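Long-range contact in enterotoxin type A (Staphylococcus aureus, PDB 1DYQ), which acts as a zinc-dependent superantigen, binding MHC class II and T-cell receptor molecules to activate T cells and cause staphylococcal food poisoning: residues L13-L27 and D198-L210. The protein carries 3 engineered substitutions. Numbering follows the deposited sequence. Where two conformers were deposited one is given.
Sequences LRKKSELQGTALGNL and DLFGAQGQYSNTL
R14 approaches G201 and A23 approaches G204 as the two segments run in the same direction, closest at A23 and G204, whose CA atoms are 3.8 Å apart; the N-terminal arm, ending in helix 23-32, lies along the loop that leaves strand 195-198 of the beta-grasp domain. At the strand end, D198 OD2 takes the backbone N of R14 on its syn lone pair, 2.8 Å away and almost straight at 175°. The other carboxylate oxygen, OD1, accepts the backbone N of F200, closing an Asx turn. With CG opposite the backbone N (chi1 -177°) and the chain extended to NE, R14 runs past F200 O, and NH1 donates to F200 O and A202 O, each 2.8 Å away. Both bonds are bent, and the A202 carbonyl is met from above its plane. The F200 ring packs against the arm: K16 CB sits over one ring face, a CH-pi contact 4.0 Å from the centroid, while L19 CD2 meets the ring edge. K16 NZ forms a salt bridge with D174 and a hydrogen bond to N172 O. Farther along, the amide of N26 aims ND2 in plane at G204 O, 2.8 Å away, and L27 CD2 packs across L210 CD2. A water joins R14 NH2, Q20 N and Q205 OE1. Without regular strand pairing, the arm is held by side chains that bond to backbone: one guanidinium and one amide reach three loop carbonyls, and the D198 carboxylate links the arm to its own turn, one oxygen for each, while the F200 ring adds an apolar contact with K16 and L19.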
ATOM      1  N   LEU A  13      -4.163 -19.218  -5.559  1.00 21.67           N
ATOM      2  CA  LEU A  13      -3.304 -18.417  -4.680  1.00 19.73           C
ATOM      3  C   LEU A  13      -1.895 -19.013  -4.647  1.00 20.74           C
ATOM      4  O   LEU A  13      -1.721 -20.233  -4.560  1.00 22.79           O
ATOM      5  CB  LEU A  13      -3.859 -18.311  -3.281  1.00 19.83           C
ATOM      6  CG  LEU A  13      -5.098 -17.440  -3.036  1.00 18.75           C
ATOM      7  CD1 LEU A  13      -5.588 -17.609  -1.606  1.00 17.59           C
ATOM      8  CD2 LEU A  13      -4.760 -15.958  -3.283  1.00 17.89           C
ATOM      9  N   ARG A  14      -0.903 -18.137  -4.734  1.00 18.32           N
ATOM     10  CA  ARG A  14       0.499 -18.576  -4.713  1.00 19.42           C
ATOM     11  C   ARG A  14       0.888 -19.003  -3.313  1.00 19.08           C
ATOM     12  O   ARG A  14       0.477 -18.441  -2.311  1.00 17.72           O
ATOM     13  CB  ARG A  14       1.393 -17.439  -5.214  1.00 19.38           C
ATOM     14  CG  ARG A  14       2.888 -17.803  -5.295  1.00 20.71           C
ATOM     15  CD  ARG A  14       3.530 -16.863  -6.330  1.00 22.83           C
ATOM     16  NE  ARG A  14       4.953 -16.989  -6.432  1.00 22.75           N
ATOM     17  CZ  ARG A  14       5.851 -16.121  -5.960  1.00 22.63           C
ATOM     18  NH1 ARG A  14       5.458 -15.058  -5.291  1.00 21.00           N
ATOM     19  NH2 ARG A  14       7.148 -16.349  -6.170  1.00 22.18           N
ATOM     20  N   LYS A  15       1.636 -20.121  -3.229  1.00 19.55           N
ATOM     21  CA  LYS A  15       2.083 -20.618  -1.936  1.00 20.38           C
ATOM     22  C   LYS A  15       3.296 -19.827  -1.447  1.00 18.83           C
ATOM     23  O   LYS A  15       4.210 -19.515  -2.225  1.00 16.73           O
ATOM     24  CB  LYS A  15       2.465 -22.102  -2.049  1.00 20.47           C
ATOM     25  CG  LYS A  15       1.522 -22.933  -2.882  1.00 29.34           C
ATOM     26  CD  LYS A  15       0.388 -23.539  -2.099  1.00 34.69           C
ATOM     27  CE  LYS A  15      -0.251 -24.704  -2.867  1.00 37.37           C
ATOM     28  NZ  LYS A  15       0.740 -25.770  -3.164  1.00 41.11           N
ATOM     29  N   LYS A  16       3.360 -19.591  -0.159  1.00 17.71           N
ATOM     30  CA  LYS A  16       4.479 -18.930   0.487  1.00 17.45           C
ATOM     31  C   LYS A  16       5.801 -19.621   0.207  1.00 19.19           C
ATOM     32  O   LYS A  16       6.856 -18.992   0.084  1.00 19.25           O
ATOM     33  CB  LYS A  16       4.221 -18.873   1.997  1.00 18.23           C
ATOM     34  CG  LYS A  16       5.450 -18.403   2.789  1.00 16.99           C
ATOM     35  CD  LYS A  16       5.115 -18.557   4.276  1.00 14.88           C
ATOM     36  CE  LYS A  16       6.225 -18.122   5.170  1.00 16.64           C
ATOM     37  NZ  LYS A  16       5.950 -18.337   6.610  1.00 18.45           N
ATOM     38  N   SER A  17       5.768 -20.951   0.008  1.00 17.06           N
ATOM     39  CA  SER A  17       6.940 -21.732  -0.272  1.00 20.35           C
ATOM     40  C   SER A  17       7.570 -21.427  -1.618  1.00 19.11           C
ATOM     41  O   SER A  17       8.715 -21.845  -1.871  1.00 20.81           O
ATOM     42  CB  SER A  17       6.553 -23.243  -0.229  1.00 17.49           C
ATOM     43  OG  SER A  17       5.651 -23.551  -1.249  1.00 18.66           O
ATOM     44  N   GLU A  18       6.867 -20.726  -2.495  1.00 18.81           N
ATOM     45  CA  GLU A  18       7.383 -20.366  -3.805  1.00 19.71           C
ATOM     46  C   GLU A  18       8.307 -19.151  -3.729  1.00 22.36           C
ATOM     47  O   GLU A  18       9.004 -18.826  -4.689  1.00 24.17           O
ATOM     48  CB  GLU A  18       6.230 -20.059  -4.764  1.00 23.36           C
ATOM     49  CG  GLU A  18       5.392 -21.279  -5.130  1.00 21.40           C
ATOM     50  CD  GLU A  18       6.126 -22.213  -6.078  1.00 28.17           C
ATOM     51  OE1 GLU A  18       6.682 -21.718  -7.092  1.00 29.12           O
ATOM     52  OE2 GLU A  18       6.159 -23.428  -5.814  1.00 29.16           O
ATOM     53  N   LEU A  19       8.244 -18.442  -2.608  1.00 22.17           N
ATOM     54  CA  LEU A  19       9.015 -17.195  -2.491  1.00 25.89           C
ATOM     55  C   LEU A  19      10.495 -17.463  -2.463  1.00 28.92           C
ATOM     56  O   LEU A  19      10.972 -18.294  -1.671  1.00 31.34           O
ATOM     57  CB  LEU A  19       8.536 -16.408  -1.281  0.50 22.18           C
ATOM     58  CG  LEU A  19       7.325 -15.485  -1.507  0.50 20.86           C
ATOM     59  CD1 LEU A  19       6.206 -16.215  -2.233  0.50 22.18           C
ATOM     60  CD2 LEU A  19       6.826 -14.954  -0.160  0.50 19.84           C
ATOM     61  N   GLN A  20      11.251 -16.774  -3.328  1.00 28.78           N
ATOM     62  CA  GLN A  20      12.677 -17.019  -3.413  1.00 28.96           C
ATOM     63  C   GLN A  20      13.512 -15.962  -2.725  1.00 28.64           C
ATOM     64  O   GLN A  20      13.158 -14.790  -2.610  1.00 25.81           O
ATOM     65  CB  GLN A  20      13.123 -17.276  -4.846  1.00 34.45           C
ATOM     66  CG  GLN A  20      12.632 -18.593  -5.437  1.00 37.64           C
ATOM     67  CD  GLN A  20      12.876 -19.782  -4.540  1.00 41.98           C
ATOM     68  OE1 GLN A  20      11.968 -20.271  -3.854  1.00 42.14           O
ATOM     69  NE2 GLN A  20      14.107 -20.288  -4.518  1.00 42.59           N
ATOM     70  N   GLY A  21      14.629 -16.412  -2.153  1.00 27.74           N
ATOM     71  CA  GLY A  21      15.625 -15.593  -1.559  1.00 26.35           C
ATOM     72  C   GLY A  21      15.166 -14.628  -0.503  1.00 24.83           C
ATOM     73  O   GLY A  21      14.730 -14.970   0.605  1.00 24.61           O
ATOM     74  N   THR A  22      15.384 -13.337  -0.796  1.00 23.17           N
ATOM     75  CA  THR A  22      15.104 -12.285   0.164  1.00 19.85           C
ATOM     76  C   THR A  22      13.646 -11.878   0.183  1.00 18.84           C
ATOM     77  O   THR A  22      13.279 -10.925   0.880  1.00 18.30           O
ATOM     78  CB  THR A  22      15.945 -11.022  -0.221  1.00 19.18           C
ATOM     79  OG1 THR A  22      15.690 -10.758  -1.595  1.00 21.79           O
ATOM     80  CG2 THR A  22      17.420 -11.345  -0.010  1.00 19.94           C
ATOM     81  N   ALA A  23      12.795 -12.575  -0.566  1.00 17.18           N
ATOM     82  CA  ALA A  23      11.426 -12.243  -0.721  1.00 16.34           C
ATOM     83  C   ALA A  23      10.659 -12.000   0.556  1.00 14.40           C
ATOM     84  O   ALA A  23      10.022 -10.941   0.689  1.00 14.73           O
ATOM     85  CB  ALA A  23      10.686 -13.264  -1.605  1.00 18.00           C
ATOM     86  N   LEU A  24      10.741 -12.923   1.505  1.00 14.68           N
ATOM     87  CA  LEU A  24       9.944 -12.777   2.741  1.00 13.82           C
ATOM     88  C   LEU A  24      10.449 -11.613   3.572  1.00 14.08           C
ATOM     89  O   LEU A  24       9.692 -10.839   4.137  1.00 15.52           O
ATOM     90  CB  LEU A  24      10.033 -14.088   3.520  0.50 17.09           C
ATOM     91  CG  LEU A  24       8.846 -14.536   4.341  0.50 18.13           C
ATOM     92  CD1 LEU A  24       7.545 -14.457   3.571  0.50 17.21           C
ATOM     93  CD2 LEU A  24       9.076 -15.955   4.880  0.50 16.72           C
ATOM     94  N   GLY A  25      11.779 -11.499   3.627  1.00 13.95           N
ATOM     95  CA  GLY A  25      12.413 -10.399   4.341  1.00 13.61           C
ATOM     96  C   GLY A  25      12.006  -9.053   3.703  1.00 11.49           C
ATOM     97  O   GLY A  25      11.791  -8.117   4.469  1.00 12.11           O
ATOM     98  N   ASN A  26      11.981  -8.971   2.385  1.00 11.87           N
ATOM     99  CA  ASN A  26      11.578  -7.724   1.730  1.00 11.40           C
ATOM    100  C   ASN A  26      10.109  -7.406   2.007  1.00 12.88           C
ATOM    101  O   ASN A  26       9.748  -6.260   2.237  1.00 13.18           O
ATOM    102  CB  ASN A  26      11.838  -7.726   0.249  1.00 11.84           C
ATOM    103  CG  ASN A  26      13.331  -7.759  -0.106  1.00 13.59           C
ATOM    104  OD1 ASN A  26      14.126  -7.314   0.738  1.00 15.83           O
ATOM    105  ND2 ASN A  26      13.629  -8.203  -1.290  1.00 15.89           N
ATOM    106  N   LEU A  27       9.246  -8.437   1.932  1.00 12.78           N
ATOM    107  CA  LEU A  27       7.823  -8.188   2.203  1.00 13.68           C
ATOM    108  C   LEU A  27       7.584  -7.734   3.609  1.00 10.67           C
ATOM    109  O   LEU A  27       6.782  -6.833   3.895  1.00 11.26           O
ATOM    110  CB  LEU A  27       7.023  -9.491   1.920  1.00 12.48           C
ATOM    111  CG  LEU A  27       6.696  -9.719   0.453  1.00 14.05           C
ATOM    112  CD1 LEU A  27       6.443 -11.209   0.187  1.00 13.81           C
ATOM    113  CD2 LEU A  27       5.527  -8.871   0.014  1.00 15.01           C
ATOM    114  N   ASP A 198      -3.176 -11.045  -4.141  1.00 14.63           N
ATOM    115  CA  ASP A 198      -2.621 -12.283  -3.506  1.00 14.03           C
ATOM    116  C   ASP A 198      -1.516 -11.837  -2.576  1.00 13.23           C
ATOM    117  O   ASP A 198      -0.565 -11.151  -2.970  1.00 16.11           O
ATOM    118  CB  ASP A 198      -2.160 -13.196  -4.632  1.00 14.50           C
ATOM    119  CG  ASP A 198      -1.473 -14.465  -4.144  1.00 15.53           C
ATOM    120  OD1 ASP A 198      -1.116 -14.515  -2.981  1.00 17.05           O
ATOM    121  OD2 ASP A 198      -1.339 -15.385  -4.989  1.00 19.53           O
ATOM    122  N   LEU A 199      -1.622 -12.182  -1.282  1.00 11.58           N
ATOM    123  CA  LEU A 199      -0.664 -11.712  -0.295  1.00 12.62           C
ATOM    124  C   LEU A 199       0.721 -12.291  -0.535  1.00 11.96           C
ATOM    125  O   LEU A 199       1.669 -11.719   0.027  1.00 14.23           O
ATOM    126  CB  LEU A 199      -1.159 -12.026   1.125  1.00 13.48           C
ATOM    127  CG  LEU A 199      -2.454 -11.319   1.530  1.00 14.16           C
ATOM    128  CD1 LEU A 199      -2.944 -11.856   2.898  1.00 13.71           C
ATOM    129  CD2 LEU A 199      -2.232  -9.815   1.668  1.00 15.03           C
ATOM    130  N   PHE A 200       0.842 -13.369  -1.271  1.00 14.11           N
ATOM    131  CA  PHE A 200       2.121 -13.973  -1.626  1.00 14.77           C
ATOM    132  C   PHE A 200       2.349 -13.997  -3.121  1.00 15.10           C
ATOM    133  O   PHE A 200       3.170 -14.767  -3.642  1.00 18.28           O
ATOM    134  CB  PHE A 200       2.197 -15.413  -1.068  1.00 16.50           C
ATOM    135  CG  PHE A 200       2.157 -15.457   0.422  1.00 13.26           C
ATOM    136  CD1 PHE A 200       3.286 -15.134   1.175  1.00 14.40           C
ATOM    137  CD2 PHE A 200       0.987 -15.736   1.123  1.00 16.06           C
ATOM    138  CE1 PHE A 200       3.280 -15.178   2.537  1.00 16.31           C
ATOM    139  CE2 PHE A 200       0.971 -15.783   2.499  1.00 17.24           C
ATOM    140  CZ  PHE A 200       2.119 -15.500   3.224  1.00 16.84           C
ATOM    141  N   GLY A 201       1.721 -13.077  -3.866  1.00 14.86           N
ATOM    142  CA  GLY A 201       1.735 -13.069  -5.287  1.00 14.67           C
ATOM    143  C   GLY A 201       2.921 -12.391  -5.927  1.00 15.96           C
ATOM    144  O   GLY A 201       3.160 -12.585  -7.125  1.00 18.83           O
ATOM    145  N   ALA A 202       3.647 -11.574  -5.164  1.00 17.00           N
ATOM    146  CA  ALA A 202       4.717 -10.785  -5.798  1.00 15.77           C
ATOM    147  C   ALA A 202       6.060 -11.454  -5.815  1.00 17.15           C
ATOM    148  O   ALA A 202       6.342 -12.394  -5.067  1.00 19.30           O
ATOM    149  CB  ALA A 202       4.791  -9.415  -5.109  1.00 17.57           C
ATOM    150  N   GLN A 203       6.894 -11.013  -6.766  1.00 17.30           N
ATOM    151  CA  GLN A 203       8.318 -11.425  -6.765  1.00 17.30           C
ATOM    152  C   GLN A 203       9.030 -10.611  -5.690  1.00 18.14           C
ATOM    153  O   GLN A 203       9.623  -9.567  -5.959  1.00 17.45           O
ATOM    154  CB  GLN A 203       8.919 -11.170  -8.134  1.00 17.55           C
ATOM    155  CG  GLN A 203       8.276 -11.971  -9.256  1.00 22.15           C
ATOM    156  CD  GLN A 203       8.497 -13.463  -9.120  1.00 26.27           C
ATOM    157  OE1 GLN A 203       7.528 -14.229  -9.051  1.00 27.86           O
ATOM    158  NE2 GLN A 203       9.747 -13.891  -9.133  1.00 27.27           N
ATOM    159  N   GLY A 204       8.936 -11.088  -4.450  1.00 15.91           N
ATOM    160  CA  GLY A 204       9.390 -10.339  -3.298  1.00 17.47           C
ATOM    161  C   GLY A 204      10.890 -10.100  -3.280  1.00 16.31           C
ATOM    162  O   GLY A 204      11.351  -9.203  -2.554  1.00 17.73           O
ATOM    163  N   GLN A 205      11.654 -10.878  -4.007  1.00 17.52           N
ATOM    164  CA  GLN A 205      13.108 -10.766  -4.052  1.00 16.58           C
ATOM    165  C   GLN A 205      13.555  -9.471  -4.729  1.00 15.89           C
ATOM    166  O   GLN A 205      14.716  -9.098  -4.576  1.00 16.59           O
ATOM    167  CB  GLN A 205      13.732 -11.970  -4.734  1.00 18.14           C
ATOM    168  CG  GLN A 205      13.543 -12.084  -6.230  1.00 18.80           C
ATOM    169  CD  GLN A 205      12.305 -12.828  -6.650  1.00 21.75           C
ATOM    170  OE1 GLN A 205      11.258 -12.761  -6.020  1.00 21.79           O
ATOM    171  NE2 GLN A 205      12.414 -13.590  -7.750  1.00 23.51           N
ATOM    172  N   TYR A 206      12.654  -8.788  -5.391  1.00 16.03           N
ATOM    173  CA  TYR A 206      12.951  -7.469  -5.983  1.00 17.01           C
ATOM    174  C   TYR A 206      12.266  -6.401  -5.149  1.00 16.35           C
ATOM    175  O   TYR A 206      11.125  -6.030  -5.430  1.00 16.02           O
ATOM    176  CB  TYR A 206      12.430  -7.442  -7.424  1.00 16.21           C
ATOM    177  CG  TYR A 206      13.034  -8.515  -8.296  1.00 17.68           C
ATOM    178  CD1 TYR A 206      14.424  -8.555  -8.484  1.00 18.30           C
ATOM    179  CD2 TYR A 206      12.255  -9.493  -8.879  1.00 18.00           C
ATOM    180  CE1 TYR A 206      14.988  -9.536  -9.286  1.00 19.65           C
ATOM    181  CE2 TYR A 206      12.820 -10.471  -9.682  1.00 19.08           C
ATOM    182  CZ  TYR A 206      14.180 -10.474  -9.873  1.00 20.41           C
ATOM    183  OH  TYR A 206      14.749 -11.455 -10.667  1.00 23.88           O
ATOM    184  N   SER A 207      12.999  -5.852  -4.161  1.00 15.95           N
ATOM    185  CA  SER A 207      12.351  -4.894  -3.244  1.00 15.74           C
ATOM    186  C   SER A 207      12.058  -3.575  -3.925  1.00 15.50           C
ATOM    187  O   SER A 207      11.120  -2.866  -3.571  1.00 18.51           O
ATOM    188  CB  SER A 207      13.199  -4.645  -2.028  0.50 15.59           C
ATOM    189  OG  SER A 207      14.461  -4.052  -2.422  0.50 17.24           O
ATOM    190  N   ASN A 208      12.733  -3.347  -5.020  1.00 16.47           N
ATOM    191  CA  ASN A 208      12.441  -2.084  -5.751  1.00 16.48           C
ATOM    192  C   ASN A 208      11.105  -2.069  -6.402  1.00 17.73           C
ATOM    193  O   ASN A 208      10.629  -0.936  -6.721  1.00 18.08           O
ATOM    194  CB  ASN A 208      13.601  -1.835  -6.641  1.00 21.07           C
ATOM    195  CG  ASN A 208      13.803  -2.913  -7.669  1.00 24.58           C
ATOM    196  OD1 ASN A 208      13.891  -4.115  -7.384  1.00 27.10           O
ATOM    197  ND2 ASN A 208      13.863  -2.490  -8.924  1.00 26.69           N
ATOM    198  N   THR A 209      10.487  -3.148  -6.817  1.00 15.35           N
ATOM    199  CA  THR A 209       9.211  -3.191  -7.518  1.00 15.11           C
ATOM    200  C   THR A 209       8.133  -3.807  -6.669  1.00 12.52           C
ATOM    201  O   THR A 209       6.964  -3.929  -7.107  1.00 14.54           O
ATOM    202  CB  THR A 209       9.348  -3.948  -8.842  1.00 13.04           C
ATOM    203  OG1 THR A 209       9.993  -5.219  -8.626  1.00 15.53           O
ATOM    204  CG2 THR A 209      10.227  -3.126  -9.825  1.00 15.91           C
ATOM    205  N   LEU A 210       8.435  -4.158  -5.425  1.00 13.68           N
ATOM    206  CA  LEU A 210       7.383  -4.782  -4.583  1.00 15.97           C
ATOM    207  C   LEU A 210       6.117  -3.967  -4.551  1.00 14.08           C
ATOM    208  O   LEU A 210       4.982  -4.536  -4.615  1.00 14.50           O
ATOM    209  CB  LEU A 210       7.925  -5.064  -3.210  1.00 18.06           C
ATOM    210  CG  LEU A 210       8.234  -6.498  -2.820  1.00 26.21           C
ATOM    211  CD1 LEU A 210       8.561  -6.571  -1.332  1.00 21.80           C
ATOM    212  CD2 LEU A 210       7.085  -7.427  -3.177  1.00 23.43           C
TER
HETATM  213  O   HOH W   1      -1.344 -16.665  -1.392  1.00 16.31           O
HETATM  214  O   HOH W   2       9.719 -14.785  -5.173  1.00 22.35           O
HETATM  215  O   HOH W   3      17.820 -10.339  -3.779  1.00 40.43           O